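Local coordinates for pesticidal crystal protein Cry2Aa (Bacillus thuringiensis serovar kurstaki, PDB 1I5P), which kills dipteran and lepidopteran larvae by binding to their midgut epithelial cells and promoting colloid-osmotic lysis, at residues F244-Y247 and M248-V252; P294-Y297 and S298-V302; V340-S343 and G344-S348; I433-E436 and D437-R440. All coordinates share one frame; numbering follows the deposited sequence.

Interaction 1. Residues F244-Y247 and M248-V252; sequences FRTY and MFLNV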
ATOM      1  N   PHE A 244      -0.850  13.498   2.704  1.00 12.54           N
ATOM      2  CA  PHE A 244       0.590  13.661   2.722  1.00 10.86           C
ATOM      3  C   PHE A 244       1.201  12.270   2.609  1.00 10.32           C
ATOM      4  O   PHE A 244       2.155  12.058   1.865  1.00  8.80           O
ATOM      5  CB  PHE A 244       1.048  14.314   4.029  1.00 13.50           C
ATOM      6  CG  PHE A 244       2.544  14.452   4.146  1.00 13.08           C
ATOM      7  CD1 PHE A 244       3.225  15.439   3.441  1.00 15.92           C
ATOM      8  CD2 PHE A 244       3.276  13.581   4.946  1.00 15.01           C
ATOM      9  CE1 PHE A 244       4.609  15.561   3.533  1.00 16.75           C
ATOM     10  CE2 PHE A 244       4.665  13.691   5.047  1.00 15.73           C
ATOM     11  CZ  PHE A 244       5.333  14.684   4.336  1.00 17.55           C
ATOM     12  N   ARG A 245       0.642  11.322   3.359  1.00  9.46           N
ATOM     13  CA  ARG A 245       1.132   9.945   3.349  1.00 11.37           C
ATOM     14  C   ARG A 245       0.891   9.292   1.995  1.00 11.15           C
ATOM     15  O   ARG A 245       1.783   8.659   1.432  1.00 11.70           O
ATOM     16  CB  ARG A 245       0.442   9.115   4.439  1.00 12.25           C
ATOM     17  CG  ARG A 245       0.772   7.623   4.380  1.00 10.91           C
ATOM     18  CD  ARG A 245       0.106   6.859   5.511  1.00 13.56           C
ATOM     19  NE  ARG A 245       0.355   5.423   5.416  1.00 14.22           N
ATOM     20  CZ  ARG A 245      -0.146   4.635   4.468  1.00 16.76           C
ATOM     21  NH1 ARG A 245      -0.935   5.132   3.525  1.00 14.44           N
ATOM     22  NH2 ARG A 245       0.152   3.344   4.460  1.00 15.63           N
ATOM     23  N   THR A 246      -0.324   9.450   1.482  1.00 10.70           N
ATOM     24  CA  THR A 246      -0.681   8.878   0.195  1.00 10.51           C
ATOM     25  C   THR A 246       0.252   9.375  -0.891  1.00 10.80           C
ATOM     26  O   THR A 246       0.784   8.584  -1.675  1.00 10.20           O
ATOM     27  CB  THR A 246      -2.126   9.233  -0.185  1.00 10.25           C
ATOM     28  OG1 THR A 246      -3.023   8.505   0.664  1.00  9.12           O
ATOM     29  CG2 THR A 246      -2.406   8.891  -1.639  1.00  5.54           C
ATOM     30  N   TYR A 247       0.456  10.688  -0.927  1.00 11.56           N
ATOM     31  CA  TYR A 247       1.324  11.290  -1.924  1.00 11.52           C
ATOM     32  C   TYR A 247       2.712  10.647  -1.893  1.00 11.24           C
ATOM     33  O   TYR A 247       3.236  10.236  -2.927  1.00 12.27           O
ATOM     34  CB  TYR A 247       1.449  12.801  -1.692  1.00  9.79           C
ATOM     35  CG  TYR A 247       2.078  13.515  -2.864  1.00 11.14           C
ATOM     36  CD1 TYR A 247       1.290  14.132  -3.842  1.00 11.85           C
ATOM     37  CD2 TYR A 247       3.462  13.511  -3.040  1.00 11.63           C
ATOM     38  CE1 TYR A 247       1.870  14.722  -4.968  1.00 10.93           C
ATOM     39  CE2 TYR A 247       4.048  14.094  -4.160  1.00 13.16           C
ATOM     40  CZ  TYR A 247       3.248  14.693  -5.119  1.00 14.30           C
ATOM     41  OH  TYR A 247       3.835  15.234  -6.245  1.00 19.28           O
ATOM     42  N   MET A 248       3.304  10.555  -0.705  1.00 10.60           N
ATOM     43  CA  MET A 248       4.635   9.960  -0.561  1.00 11.23           C
ATOM     44  C   MET A 248       4.658   8.445  -0.770  1.00 11.60           C
ATOM     45  O   MET A 248       5.641   7.894  -1.268  1.00 11.39           O
ATOM     46  CB  MET A 248       5.219  10.306   0.812  1.00  8.33           C
ATOM     47  CG  MET A 248       5.583  11.786   0.977  1.00 16.18           C
ATOM     48  SD  MET A 248       6.818  12.340  -0.234  1.00 16.10           S
ATOM     49  CE  MET A 248       6.429  14.109  -0.373  1.00 18.47           C
ATOM     50  N   PHE A 249       3.583   7.761  -0.402  1.00 11.41           N
ATOM     51  CA  PHE A 249       3.559   6.318  -0.595  1.00 14.43           C
ATOM     52  C   PHE A 249       3.467   5.971  -2.084  1.00 14.63           C
ATOM     53  O   PHE A 249       4.068   5.001  -2.538  1.00 17.17           O
ATOM     54  CB  PHE A 249       2.406   5.693   0.190  1.00 14.07           C
ATOM     55  CG  PHE A 249       2.828   5.140   1.524  1.00 15.15           C
ATOM     56  CD1 PHE A 249       3.226   5.992   2.551  1.00 15.09           C
ATOM     57  CD2 PHE A 249       2.890   3.764   1.734  1.00 17.00           C
ATOM     58  CE1 PHE A 249       3.677   5.487   3.766  1.00 15.46           C
ATOM     59  CE2 PHE A 249       3.340   3.243   2.948  1.00 17.16           C
ATOM     60  CZ  PHE A 249       3.736   4.107   3.968  1.00 18.26           C
ATOM     61  N   LEU A 250       2.737   6.776  -2.848  1.00 13.45           N
ATOM     62  CA  LEU A 250       2.603   6.528  -4.280  1.00 14.49           C
ATOM     63  C   LEU A 250       3.836   6.974  -5.061  1.00 15.31           C
ATOM     64  O   LEU A 250       4.225   6.334  -6.039  1.00 13.50           O
ATOM     65  CB  LEU A 250       1.372   7.251  -4.828  1.00 13.57           C
ATOM     66  CG  LEU A 250       0.016   6.611  -4.513  1.00 11.96           C
ATOM     67  CD1 LEU A 250      -1.104   7.519  -4.997  1.00  9.54           C
ATOM     68  CD2 LEU A 250      -0.069   5.249  -5.185  1.00 11.70           C
ATOM     69  N   ASN A 251       4.447   8.069  -4.612  1.00 14.00           N
ATOM     70  CA  ASN A 251       5.625   8.642  -5.255  1.00 12.32           C
ATOM     71  C   ASN A 251       6.944   8.067  -4.776  1.00 11.85           C
ATOM     72  O   ASN A 251       7.951   8.140  -5.484  1.00 12.57           O
ATOM     73  CB  ASN A 251       5.673  10.154  -5.014  1.00 10.89           C
ATOM     74  CG  ASN A 251       4.916  10.934  -6.050  1.00 11.26           C
ATOM     75  OD1 ASN A 251       5.421  11.177  -7.146  1.00 13.50           O
ATOM     76  ND2 ASN A 251       3.692  11.329  -5.716  1.00 11.00           N
ATOM     77  N   VAL A 252       6.946   7.505  -3.572  1.00 11.06           N
ATOM     78  CA  VAL A 252       8.181   6.995  -3.005  1.00 11.74           C
ATOM     79  C   VAL A 252       8.197   5.594  -2.401  1.00 12.00           C
ATOM     80  O   VAL A 252       9.011   4.763  -2.789  1.00 11.35           O
ATOM     81  CB  VAL A 252       8.704   7.976  -1.919  1.00 10.34           C
ATOM     82  CG1 VAL A 252       9.998   7.444  -1.303  1.00  6.95           C
ATOM     83  CG2 VAL A 252       8.921   9.362  -2.528  1.00  6.97           C
TER
HETATM   84  O   HOH W   1       3.744  13.147  -8.160  1.00  8.44           O
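Arg245 lays its guanidinium nearly flat on the ring of Phe249, one helical turn further on, with the two planes 19° apart. The Arg245 CZ atom stands 3.8 Å from the centroid of the Phe249 ring and almost on its normal, a cation-pi stack over the face. With CG anti to the backbone N (chi1 173°), Arg245 CG meets Phe249 CD1 at 3.5 Å, and the extended chain beyond it carries the guanidinium over the ring; NH1 is held by the carbonyl of Asn274. Two residues along, Tyr247 and Asn251 repeat the i to i+4 spacing with different chemistry. The amide of Asn251 lies over one face of the Tyr247 ring, its ND2 3.2 Å from Tyr247 CE2. The same ND2 donates to Tyr247 O at 3.0 Å, while the backbone N of Asn251 reaches that oxygen from the opposite face of its plane. A water joins Asn251 OD1 to Tyr247 OH, which also bonds Thr97. Every touching residue is buried, as befits helix 238-259 of the N-terminal helical bundle: Phe244 and Met248 pack on helices 170-193 and 202-232, whereas Thr246 and Leu250 meet Leu275 of strand 275-278.

Interaction 2. Residues P294-Y297 and S298-V302; sequences PFLY and SLFQV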
ATOM      1  N   PRO A 294      -0.052   6.531  15.254  1.00 17.64           N
ATOM      2  CA  PRO A 294      -0.145   5.122  15.642  1.00 15.96           C
ATOM      3  C   PRO A 294      -1.564   4.721  15.986  1.00 16.45           C
ATOM      4  O   PRO A 294      -2.041   3.673  15.553  1.00 15.59           O
ATOM      5  CB  PRO A 294       0.809   5.033  16.831  1.00 17.92           C
ATOM      6  CG  PRO A 294       1.889   5.999  16.421  1.00 16.44           C
ATOM      7  CD  PRO A 294       1.053   7.186  15.975  1.00 17.73           C
ATOM      8  N   PHE A 295      -2.247   5.562  16.757  1.00 14.86           N
ATOM      9  CA  PHE A 295      -3.623   5.265  17.121  1.00 14.89           C
ATOM     10  C   PHE A 295      -4.507   5.208  15.888  1.00 13.53           C
ATOM     11  O   PHE A 295      -5.281   4.264  15.714  1.00 13.05           O
ATOM     12  CB  PHE A 295      -4.209   6.322  18.063  1.00 13.67           C
ATOM     13  CG  PHE A 295      -5.715   6.283  18.130  1.00 14.62           C
ATOM     14  CD1 PHE A 295      -6.370   5.347  18.930  1.00 13.79           C
ATOM     15  CD2 PHE A 295      -6.478   7.120  17.323  1.00 13.45           C
ATOM     16  CE1 PHE A 295      -7.757   5.239  18.921  1.00 14.21           C
ATOM     17  CE2 PHE A 295      -7.877   7.020  17.304  1.00 15.23           C
ATOM     18  CZ  PHE A 295      -8.514   6.075  18.107  1.00 15.55           C
ATOM     19  N   LEU A 296      -4.396   6.229  15.043  1.00 12.43           N
ATOM     20  CA  LEU A 296      -5.216   6.315  13.839  1.00 12.51           C
ATOM     21  C   LEU A 296      -5.104   5.115  12.901  1.00 13.25           C
ATOM     22  O   LEU A 296      -6.114   4.540  12.507  1.00 15.70           O
ATOM     23  CB  LEU A 296      -4.901   7.611  13.085  1.00  9.95           C
ATOM     24  CG  LEU A 296      -5.324   8.886  13.823  1.00 11.79           C
ATOM     25  CD1 LEU A 296      -4.811  10.133  13.094  1.00 10.00           C
ATOM     26  CD2 LEU A 296      -6.846   8.909  13.944  1.00  8.47           C
ATOM     27  N   TYR A 297      -3.889   4.718  12.546  1.00 14.57           N
ATOM     28  CA  TYR A 297      -3.774   3.586  11.645  1.00 14.76           C
ATOM     29  C   TYR A 297      -4.082   2.251  12.331  1.00 16.07           C
ATOM     30  O   TYR A 297      -4.415   1.273  11.664  1.00 15.11           O
ATOM     31  CB  TYR A 297      -2.399   3.571  10.953  1.00 12.92           C
ATOM     32  CG  TYR A 297      -1.211   3.147  11.786  1.00 12.38           C
ATOM     33  CD1 TYR A 297      -1.073   1.831  12.229  1.00 10.65           C
ATOM     34  CD2 TYR A 297      -0.177   4.040  12.056  1.00 10.43           C
ATOM     35  CE1 TYR A 297       0.065   1.415  12.913  1.00 10.60           C
ATOM     36  CE2 TYR A 297       0.972   3.630  12.742  1.00 11.06           C
ATOM     37  CZ  TYR A 297       1.084   2.314  13.163  1.00 10.99           C
ATOM     38  OH  TYR A 297       2.230   1.891  13.802  1.00 13.71           O
ATOM     39  N   SER A 298      -3.995   2.207  13.661  1.00 16.61           N
ATOM     40  CA  SER A 298      -4.310   0.966  14.371  1.00 15.34           C
ATOM     41  C   SER A 298      -5.825   0.805  14.335  1.00 15.82           C
ATOM     42  O   SER A 298      -6.347  -0.313  14.365  1.00 15.98           O
ATOM     43  CB  SER A 298      -3.815   1.007  15.827  1.00 13.80           C
ATOM     44  OG  SER A 298      -4.630   1.830  16.646  1.00 13.29           O
ATOM     45  N   LEU A 299      -6.518   1.940  14.247  1.00 14.79           N
ATOM     46  CA  LEU A 299      -7.976   1.967  14.196  1.00 13.21           C
ATOM     47  C   LEU A 299      -8.486   1.686  12.790  1.00 13.64           C
ATOM     48  O   LEU A 299      -9.445   0.937  12.604  1.00 10.36           O
ATOM     49  CB  LEU A 299      -8.494   3.333  14.641  1.00 14.03           C
ATOM     50  CG  LEU A 299      -9.986   3.610  14.434  1.00 13.10           C
ATOM     51  CD1 LEU A 299     -10.808   2.751  15.379  1.00 14.17           C
ATOM     52  CD2 LEU A 299     -10.271   5.086  14.682  1.00 13.95           C
ATOM     53  N   PHE A 300      -7.840   2.306  11.806  1.00 14.19           N
ATOM     54  CA  PHE A 300      -8.220   2.158  10.407  1.00 13.04           C
ATOM     55  C   PHE A 300      -8.015   0.746   9.862  1.00 12.13           C
ATOM     56  O   PHE A 300      -8.607   0.388   8.844  1.00 10.08           O
ATOM     57  CB  PHE A 300      -7.450   3.169   9.547  1.00 11.60           C
ATOM     58  CG  PHE A 300      -7.728   4.612   9.903  1.00 14.27           C
ATOM     59  CD1 PHE A 300      -6.871   5.621   9.472  1.00 13.36           C
ATOM     60  CD2 PHE A 300      -8.844   4.962  10.667  1.00 15.07           C
ATOM     61  CE1 PHE A 300      -7.114   6.956   9.789  1.00 11.79           C
ATOM     62  CE2 PHE A 300      -9.095   6.298  10.990  1.00 14.26           C
ATOM     63  CZ  PHE A 300      -8.224   7.294  10.547  1.00 11.92           C
ATOM     64  N   GLN A 301      -7.194  -0.058  10.533  1.00 11.11           N
ATOM     65  CA  GLN A 301      -6.952  -1.422  10.067  1.00 13.72           C
ATOM     66  C   GLN A 301      -7.647  -2.491  10.908  1.00 14.00           C
ATOM     67  O   GLN A 301      -7.311  -3.670  10.825  1.00 13.01           O
ATOM     68  CB  GLN A 301      -5.451  -1.698  10.006  1.00 11.62           C
ATOM     69  CG  GLN A 301      -4.756  -0.899   8.917  1.00 14.09           C
ATOM     70  CD  GLN A 301      -3.287  -1.199   8.840  1.00 15.48           C
ATOM     71  OE1 GLN A 301      -2.875  -2.178   8.215  1.00 14.98           O
ATOM     72  NE2 GLN A 301      -2.476  -0.360   9.483  1.00 15.05           N
ATOM     73  N   VAL A 302      -8.611  -2.076  11.723  1.00 14.52           N
ATOM     74  CA  VAL A 302      -9.343  -3.028  12.545  1.00 14.15           C
ATOM     75  C   VAL A 302     -10.134  -3.948  11.623  1.00 13.39           C
ATOM     76  O   VAL A 302     -10.857  -3.483  10.743  1.00 14.43           O
ATOM     77  CB  VAL A 302     -10.312  -2.310  13.516  1.00 14.18           C
ATOM     78  CG1 VAL A 302     -11.388  -3.287  14.015  1.00 15.32           C
ATOM     79  CG2 VAL A 302      -9.533  -1.747  14.690  1.00 13.50           C
TER
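Ser298 turns back on the helix that carries it and closes a bond to Phe295, three residues earlier. Its CB passes 3.2 Å from Pro294 O; OG then swings between the backbone N and the carbonyl carbon (chi1 75°), which brings it to 2.7 Å from Phe295 O. Leu299 N donates to the same Phe295 oxygen, so this carbonyl is gripped by a side chain as well as by the backbone. Ser298 OG is in turn bonded to the backbone N of Leu442, linking the turn to a neighbouring loop. Residues 294-300 make up nearly all of the short helix 293-300 in the middle, beta-prism domain of the toxin, where Phe295 packs on helix 435-438. Along one flank Phe295 and Leu299 run side by side, Leu299 CD2 lying 4.0 Å from Phe295 CZ. Leu296 and Phe300 do likewise, and the Phe300 ring also sets a face over Leu296 O, whose distance to Phe300 CG is 3.1 Å. At the C-terminal end of the helix, the extended chain of Gln301 beyond CG carries NE2 back to Tyr297 O, where it makes a weak bond of 3.3 Å; the stronger partner of NE2 is Asp521.

Interaction 3. Residues V340-S343 and G344-S348; sequences VNYS and GGVSS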
ATOM      1  N   VAL A 340     -18.863  -0.525  10.842  1.00 17.40           N
ATOM      2  CA  VAL A 340     -18.525  -1.265   9.635  1.00 14.84           C
ATOM      3  C   VAL A 340     -18.826  -2.749   9.841  1.00 16.56           C
ATOM      4  O   VAL A 340     -18.585  -3.295  10.923  1.00 14.95           O
ATOM      5  CB  VAL A 340     -17.037  -1.075   9.289  1.00 13.63           C
ATOM      6  CG1 VAL A 340     -16.685  -1.840   8.026  1.00 12.01           C
ATOM      7  CG2 VAL A 340     -16.737   0.416   9.116  1.00  9.96           C
ATOM      8  N   ASN A 341     -19.354  -3.390   8.803  1.00 14.99           N
ATOM      9  CA  ASN A 341     -19.717  -4.802   8.874  1.00 18.10           C
ATOM     10  C   ASN A 341     -18.875  -5.682   7.959  1.00 17.80           C
ATOM     11  O   ASN A 341     -18.432  -5.251   6.892  1.00 17.74           O
ATOM     12  CB  ASN A 341     -21.199  -4.970   8.534  1.00 17.05           C
ATOM     13  CG  ASN A 341     -22.087  -4.079   9.378  1.00 19.76           C
ATOM     14  OD1 ASN A 341     -21.975  -4.055  10.605  1.00 19.30           O
ATOM     15  ND2 ASN A 341     -22.977  -3.338   8.725  1.00 18.59           N
ATOM     16  N   TYR A 342     -18.669  -6.926   8.382  1.00 16.65           N
ATOM     17  CA  TYR A 342     -17.860  -7.874   7.618  1.00 15.64           C
ATOM     18  C   TYR A 342     -18.480  -9.272   7.575  1.00 15.91           C
ATOM     19  O   TYR A 342     -19.409  -9.588   8.328  1.00 13.93           O
ATOM     20  CB  TYR A 342     -16.456  -7.987   8.229  1.00 13.50           C
ATOM     21  CG  TYR A 342     -15.760  -6.669   8.497  1.00 13.92           C
ATOM     22  CD1 TYR A 342     -16.088  -5.896   9.611  1.00 13.10           C
ATOM     23  CD2 TYR A 342     -14.763  -6.199   7.639  1.00 11.16           C
ATOM     24  CE1 TYR A 342     -15.443  -4.686   9.866  1.00 14.72           C
ATOM     25  CE2 TYR A 342     -14.113  -4.987   7.882  1.00 13.60           C
ATOM     26  CZ  TYR A 342     -14.459  -4.236   9.001  1.00 14.43           C
ATOM     27  OH  TYR A 342     -13.834  -3.031   9.239  1.00 14.97           O
ATOM     28  N   SER A 343     -17.943 -10.104   6.689  1.00 16.81           N
ATOM     29  CA  SER A 343     -18.396 -11.480   6.542  1.00 18.39           C
ATOM     30  C   SER A 343     -18.139 -12.196   7.858  1.00 17.68           C
ATOM     31  O   SER A 343     -17.204 -11.848   8.586  1.00 16.13           O
ATOM     32  CB  SER A 343     -17.617 -12.180   5.430  1.00 19.89           C
ATOM     33  OG  SER A 343     -17.827 -11.552   4.179  1.00 26.46           O
ATOM     34  N   GLY A 344     -18.966 -13.190   8.159  1.00 17.72           N
ATOM     35  CA  GLY A 344     -18.804 -13.935   9.395  1.00 16.60           C
ATOM     36  C   GLY A 344     -19.548 -13.274  10.534  1.00 16.85           C
ATOM     37  O   GLY A 344     -19.459 -13.711  11.682  1.00 19.38           O
ATOM     38  N   GLY A 345     -20.280 -12.212  10.213  1.00 16.56           N
ATOM     39  CA  GLY A 345     -21.044 -11.502  11.220  1.00 14.58           C
ATOM     40  C   GLY A 345     -20.210 -10.571  12.073  1.00 15.76           C
ATOM     41  O   GLY A 345     -20.689 -10.047  13.076  1.00 16.83           O
ATOM     42  N   VAL A 346     -18.961 -10.355  11.679  1.00 14.99           N
ATOM     43  CA  VAL A 346     -18.072  -9.480  12.425  1.00 15.82           C
ATOM     44  C   VAL A 346     -18.327  -7.990  12.142  1.00 15.95           C
ATOM     45  O   VAL A 346     -18.763  -7.616  11.057  1.00 13.83           O
ATOM     46  CB  VAL A 346     -16.593  -9.831  12.105  1.00 17.13           C
ATOM     47  CG1 VAL A 346     -15.657  -8.792  12.687  1.00 19.94           C
ATOM     48  CG2 VAL A 346     -16.260 -11.210  12.669  1.00 17.16           C
ATOM     49  N   SER A 347     -18.076  -7.149  13.141  1.00 16.42           N
ATOM     50  CA  SER A 347     -18.245  -5.706  13.004  1.00 15.43           C
ATOM     51  C   SER A 347     -17.098  -4.979  13.686  1.00 15.77           C
ATOM     52  O   SER A 347     -16.405  -5.544  14.533  1.00 14.38           O
ATOM     53  CB  SER A 347     -19.563  -5.237  13.633  1.00 14.74           C
ATOM     54  OG  SER A 347     -20.674  -5.561  12.823  1.00 15.09           O
ATOM     55  N   SER A 348     -16.893  -3.726  13.294  1.00 15.46           N
ATOM     56  CA  SER A 348     -15.856  -2.901  13.892  1.00 15.18           C
ATOM     57  C   SER A 348     -16.479  -2.314  15.149  1.00 16.42           C
ATOM     58  O   SER A 348     -17.560  -2.726  15.573  1.00 14.67           O
ATOM     59  CB  SER A 348     -15.490  -1.751  12.961  1.00 16.58           C
ATOM     60  OG  SER A 348     -16.566  -0.829  12.877  1.00 14.06           O
TER
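The chain doubles back between Val340-Ser343 and Gly344-Ser348, whose end-to-end directions differ by 164°, and Asn341 and Ser347 form a single antiparallel bridge with their CA atoms 4.5 Å apart. Theirs is a non-hydrogen-bonded pair, with backbone bonds on either side: Ser348 N donates to Val340 O at 2.9 Å, and Tyr342 N to Val346 O at 2.8 Å. Nearer the bend, Gly345 N makes a weak hydrogen bond of 3.3 Å to Tyr342 O. Both glycines have positive phi, and Gly344 holds a backbone shape that leaves no room for a side chain beside Ser343 O. The hairpin-like reversal ends strand 329-342 of the beta-prism domain, and the returning segment leads on to strand 351-352. Asn341 also bonds through its backbone to Ser309 and Gly310 of strand 308-321, and Ser343 to Ile307 just before it. Ser348 turns its hydroxyl back toward the strand: OG sits between its own N and carbonyl carbon (chi1 69°) and accepts from Val340 N at 3.1 Å, continuing the backbone pairing with a side chain. At the bridged pair, Asn341 OD1 and Ser347 OG approach to 3.0 Å. Tyr342 presents the edge of its ring to the returning segment. Val346 O lies near the ring plane, 3.5 Å from CD1 of Tyr342, and Ser348 N is likewise in plane beside CE1. Val346 CG1 makes a looser apolar contact with CD1 of the tyrosine. Beyond that edge Tyr342 OH bonds Asn425, and the side chains of Tyr342 and Val346 both touch Asn303 and Tyr306.

Interaction 4. Residues I433-E436 and D437-R440; sequences IRNE and DLTR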
ATOM      1  N   ILE A 433     -11.737  13.109  18.814  1.00 18.68           N
ATOM      2  CA  ILE A 433     -11.222  11.883  19.408  1.00 20.46           C
ATOM      3  C   ILE A 433     -10.571  12.288  20.723  1.00 22.72           C
ATOM      4  O   ILE A 433      -9.733  13.187  20.752  1.00 20.93           O
ATOM      5  CB  ILE A 433     -10.152  11.224  18.523  1.00 19.63           C
ATOM      6  CG1 ILE A 433     -10.743  10.896  17.152  1.00 19.17           C
ATOM      7  CG2 ILE A 433      -9.610   9.973  19.213  1.00 19.58           C
ATOM      8  CD1 ILE A 433      -9.722  10.458  16.132  1.00 18.23           C
ATOM      9  N   ARG A 434     -10.964  11.629  21.807  1.00 25.41           N
ATOM     10  CA  ARG A 434     -10.427  11.928  23.131  1.00 28.74           C
ATOM     11  C   ARG A 434      -8.923  11.680  23.166  1.00 29.26           C
ATOM     12  O   ARG A 434      -8.419  10.795  22.470  1.00 28.06           O
ATOM     13  CB  ARG A 434     -11.117  11.046  24.182  1.00 31.52           C
ATOM     14  CG  ARG A 434     -12.611  10.847  23.937  1.00 35.55           C
ATOM     15  CD  ARG A 434     -13.329  10.229  25.135  1.00 39.67           C
ATOM     16  NE  ARG A 434     -12.994   8.829  25.405  1.00 43.00           N
ATOM     17  CZ  ARG A 434     -12.502   8.386  26.563  1.00 45.31           C
ATOM     18  NH1 ARG A 434     -12.274   9.238  27.554  1.00 45.28           N
ATOM     19  NH2 ARG A 434     -12.271   7.091  26.749  1.00 45.77           N
ATOM     20  N   ASN A 435      -8.197  12.459  23.962  1.00 30.92           N
ATOM     21  CA  ASN A 435      -6.757  12.252  24.064  1.00 32.70           C
ATOM     22  C   ASN A 435      -6.523  10.885  24.688  1.00 31.54           C
ATOM     23  O   ASN A 435      -5.487  10.269  24.460  1.00 31.70           O
ATOM     24  CB  ASN A 435      -6.093  13.330  24.928  1.00 36.68           C
ATOM     25  CG  ASN A 435      -5.976  14.671  24.219  1.00 41.81           C
ATOM     26  OD1 ASN A 435      -5.857  14.740  22.995  1.00 41.95           O
ATOM     27  ND2 ASN A 435      -5.979  15.749  25.001  1.00 43.14           N
ATOM     28  N   GLU A 436      -7.488  10.412  25.474  1.00 30.80           N
ATOM     29  CA  GLU A 436      -7.365   9.104  26.108  1.00 31.43           C
ATOM     30  C   GLU A 436      -7.328   8.013  25.050  1.00 30.31           C
ATOM     31  O   GLU A 436      -6.741   6.949  25.266  1.00 27.64           O
ATOM     32  CB  GLU A 436      -8.526   8.845  27.072  1.00 34.94           C
ATOM     33  CG  GLU A 436      -8.602   9.812  28.253  1.00 40.57           C
ATOM     34  CD  GLU A 436      -9.504  11.007  27.977  1.00 41.61           C
ATOM     35  OE1 GLU A 436      -9.174  11.817  27.084  1.00 41.29           O
ATOM     36  OE2 GLU A 436     -10.540  11.137  28.659  1.00 46.06           O
ATOM     37  N   ASP A 437      -7.960   8.267  23.907  1.00 29.16           N
ATOM     38  CA  ASP A 437      -7.950   7.285  22.827  1.00 26.91           C
ATOM     39  C   ASP A 437      -6.677   7.447  22.006  1.00 25.24           C
ATOM     40  O   ASP A 437      -6.023   6.462  21.671  1.00 23.47           O
ATOM     41  CB  ASP A 437      -9.177   7.450  21.926  1.00 27.15           C
ATOM     42  CG  ASP A 437     -10.411   6.752  22.476  1.00 27.65           C
ATOM     43  OD1 ASP A 437     -10.286   5.606  22.950  1.00 24.15           O
ATOM     44  OD2 ASP A 437     -11.511   7.349  22.416  1.00 29.00           O
ATOM     45  N   LEU A 438      -6.318   8.695  21.710  1.00 23.63           N
ATOM     46  CA  LEU A 438      -5.123   8.984  20.922  1.00 22.84           C
ATOM     47  C   LEU A 438      -3.847   8.469  21.580  1.00 22.48           C
ATOM     48  O   LEU A 438      -2.850   8.203  20.907  1.00 20.93           O
ATOM     49  CB  LEU A 438      -4.986  10.492  20.696  1.00 23.87           C
ATOM     50  CG  LEU A 438      -6.059  11.195  19.865  1.00 23.45           C
ATOM     51  CD1 LEU A 438      -5.863  12.702  19.959  1.00 25.01           C
ATOM     52  CD2 LEU A 438      -5.980  10.729  18.423  1.00 24.27           C
ATOM     53  N   THR A 439      -3.889   8.331  22.897  1.00 22.07           N
ATOM     54  CA  THR A 439      -2.735   7.871  23.655  1.00 24.87           C
ATOM     55  C   THR A 439      -2.663   6.350  23.787  1.00 24.32           C
ATOM     56  O   THR A 439      -1.657   5.811  24.246  1.00 23.41           O
ATOM     57  CB  THR A 439      -2.746   8.478  25.072  1.00 26.37           C
ATOM     58  OG1 THR A 439      -1.605   8.017  25.801  1.00 34.10           O
ATOM     59  CG2 THR A 439      -4.001   8.063  25.811  1.00 28.22           C
ATOM     60  N   ARG A 440      -3.726   5.662  23.384  1.00 23.36           N
ATOM     61  CA  ARG A 440      -3.760   4.210  23.480  1.00 24.82           C
ATOM     62  C   ARG A 440      -4.118   3.522  22.168  1.00 22.55           C
ATOM     63  O   ARG A 440      -5.287   3.268  21.883  1.00 23.72           O
ATOM     64  CB  ARG A 440      -4.740   3.800  24.581  1.00 29.24           C
ATOM     65  CG  ARG A 440      -4.275   4.289  25.933  1.00 34.50           C
ATOM     66  CD  ARG A 440      -5.377   4.380  26.966  1.00 40.04           C
ATOM     67  NE  ARG A 440      -4.911   5.223  28.062  1.00 46.34           N
ATOM     68  CZ  ARG A 440      -5.493   5.318  29.252  1.00 49.03           C
ATOM     69  NH1 ARG A 440      -6.584   4.613  29.521  1.00 50.91           N
ATOM     70  NH2 ARG A 440      -4.972   6.116  30.177  1.00 48.22           N
TER
HETATM   71  O   HOH W   2     -12.511   9.488  21.202  1.00 18.17           O
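A short helix, 435-438, starts here in the beta-prism domain, with Arg434 at its N-cap position. The carbonyl of Arg434 takes two backbone donors: Leu438 N at 3.1 Å, in the carbonyl plane, and Asp437 N at 2.9 Å, well above that plane. The charged side chains fold over the same turn. Bent at chi3 (-69°), Arg434 places NH1 2.8 Å from OE2 of Glu436 in a salt bridge, while its NE makes a long one of 3.7 Å with Asp437 OD2. Guanidinium and Asp437 carboxylate stand almost perpendicular, their planes 85° apart, so the two groups do not pair side-on. A water fills in, accepting from Arg434 N and donating to Asp437 OD2, both at 2.7 Å. Asp437 OD1 has a salt bridge of its own with Arg448. On the apolar flank, Ile433 CG2 meets Leu438 CD2 at 3.8 Å and also touches Asp437 CB, the side chains crossing at about a right angle; both Ile433 and Leu438 continue onto Phe295 and Phe288. With arginines near each of its oxygens and a water on OD2, the buried carboxylate of Asp437 is probably kept ionised, its charge balanced by Arg448 on OD1 and, at longer range, by Arg434 on OD2.

Interactions 2, 3 and 4 all belong to the middle domain, whereas interaction 1 lies in the N-terminal helical bundle. The closest pair is 2 and 4, with centres about 12 Å apart: Phe295 of helix 293-300 wedges against helix 435-438, its CD1 3.0 Å from Asp437 O and its CE2 3.9 Å from Ile433 CG2. Interaction 3, centred about 17 Å from interaction 2, meets it where Val302 O comes 3.4 Å from Tyr342 OH. Interaction 1 touches none of them; its nearest atoms are about 6 Å from interaction 2, yet its helix 238-259 reaches that contact through Leu238, which packs on Leu296 and Phe300 across the domain boundary.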